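Side-chain contact in meta cleavage compound hydrolase (Janthinobacterium, PDB 1J1I), which probably hydrolyses a carbon-carbon bond of the aminophenyl ring-cleavage product formed in carbazole degradation, yielding anthranilate: residues 271-274 and 275-278. Sequence-based numbering, arbitrary orientation.
Sequences FANA and TLSF
Phe271 and Thr275, one helical turn apart, make the dense part of this contact on the buried flank of the helix. The hydroxyl OG1 of Thr275 donates to O of Phe271 at 2.9 Å, while N of Thr275 bonds the same oxygen at 3.0 Å. The two donors approach from opposite faces of the carbonyl plane, the hydroxyl standing 36° out of it, so one acceptor is gripped twice. With chi1 at -61°, Thr275 holds OG1 beside its own backbone N and within range of that carbonyl. Threonine suits the place because a buried hydroxyl can be satisfied by the preceding turn. OG1 of Thr275 also lies over one face of the Phe271 ring, offset toward the rim, 3.3 Å from CZ. The phenyl groups of Phe271 and Phe278 both pack on strands 131-137 and 225-230, Phe271 meeting Met137 and Val228, Phe278 meeting Ala133, Val135 and Leu226; large flat hydrocarbons fit such a floor.

A second packed side faces helix 59-62. Leu276 lays CG 3.2 Å from O of Ala272, and its side chain also packs on Ile61 and Leu62; Ala272, whose side chain is a single methyl, meets Ile61 too. The loose side belongs to Asn273 and Ser277, both partly exposed, which suit a surface that packs against the second subunit; OD1 of Asn273 comes no closer than 4.5 Å to CD1 of Leu276. Regular bonds such as Ser277 N to Asn273 O (2.9 Å) run throughout, as expected of the last helix of an alpha/beta hydrolase fold, packed on the central sheet.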
loop_
_atom_site.group_PDB
_atom_site.type_symbol
_atom_site.label_atom_id
_atom_site.label_comp_id
_atom_site.label_asym_id
_atom_site.label_seq_id
_atom_site.Cartn_x
_atom_site.Cartn_y
_atom_site.Cartn_z
ATOM N N PHE A 271 2.673 5.821 -7.904
ATOM C CA PHE A 271 2.702 4.440 -8.365
ATOM C C PHE A 271 4.107 3.849 -8.446
ATOM O O PHE A 271 4.335 2.719 -8.009
ATOM C CB PHE A 271 2.051 4.311 -9.742
ATOM C CG PHE A 271 2.153 2.929 -10.308
ATOM C CD1 PHE A 271 1.243 1.941 -9.935
ATOM C CD2 PHE A 271 3.213 2.587 -11.143
ATOM C CE1 PHE A 271 1.394 0.629 -10.378
ATOM C CE2 PHE A 271 3.370 1.278 -11.589
ATOM C CZ PHE A 271 2.458 0.298 -11.206
ATOM N N ALA A 272 5.035 4.603 -9.030
ATOM C CA ALA A 272 6.409 4.148 -9.191
ATOM C C ALA A 272 7.076 3.851 -7.859
ATOM O O ALA A 272 7.780 2.853 -7.719
ATOM C CB ALA A 272 7.224 5.192 -9.961
ATOM N N ASN A 273 6.863 4.732 -6.888
ATOM C CA ASN A 273 7.448 4.560 -5.567
ATOM C C ASN A 273 6.860 3.363 -4.839
ATOM O O ASN A 273 7.580 2.623 -4.178
ATOM C CB ASN A 273 7.255 5.831 -4.737
ATOM C CG ASN A 273 8.394 6.816 -4.917
ATOM O OD1 ASN A 273 8.829 7.087 -6.037
ATOM N ND2 ASN A 273 8.880 7.361 -3.810
ATOM N N ALA A 274 5.551 3.176 -4.961
ATOM C CA ALA A 274 4.890 2.051 -4.315
ATOM C C ALA A 274 5.433 0.752 -4.911
ATOM O O ALA A 274 5.609 -0.250 -4.206
ATOM C CB ALA A 274 3.382 2.138 -4.527
ATOM N N THR A 275 5.697 0.779 -6.215
ATOM C CA THR A 275 6.229 -0.389 -6.909
ATOM C C THR A 275 7.677 -0.646 -6.492
ATOM O O THR A 275 8.067 -1.791 -6.265
ATOM C CB THR A 275 6.169 -0.205 -8.434
ATOM O OG1 THR A 275 4.803 -0.048 -8.841
ATOM C CG2 THR A 275 6.772 -1.415 -9.147
ATOM N N LEU A 276 8.471 0.417 -6.392
ATOM C CA LEU A 276 9.865 0.274 -5.984
ATOM C C LEU A 276 9.929 -0.339 -4.593
ATOM O O LEU A 276 10.717 -1.247 -4.339
ATOM C CB LEU A 276 10.570 1.635 -5.965
ATOM C CG LEU A 276 10.917 2.249 -7.320
ATOM C CD1 LEU A 276 11.500 3.643 -7.124
ATOM C CD2 LEU A 276 11.907 1.351 -8.044
ATOM N N SER A 277 9.088 0.166 -3.699
ATOM C CA SER A 277 9.035 -0.315 -2.326
ATOM C C SER A 277 8.678 -1.804 -2.297
ATOM O O SER A 277 9.320 -2.594 -1.603
ATOM C CB SER A 277 8.005 0.505 -1.537
ATOM O OG SER A 277 7.979 0.144 -0.168
ATOM N N PHE A 278 7.659 -2.185 -3.059
ATOM C CA PHE A 278 7.234 -3.580 -3.120
ATOM C C PHE A 278 8.362 -4.480 -3.630
ATOM O O PHE A 278 8.683 -5.503 -3.022
ATOM C CB PHE A 278 6.016 -3.715 -4.034
ATOM C CG PHE A 278 5.577 -5.138 -4.257
ATOM C CD1 PHE A 278 5.123 -5.920 -3.196
ATOM C CD2 PHE A 278 5.598 -5.690 -5.533
ATOM C CE1 PHE A 278 4.695 -7.233 -3.408
ATOM C CE2 PHE A 278 5.171 -7.003 -5.756
ATOM C CZ PHE A 278 4.718 -7.774 -4.691
#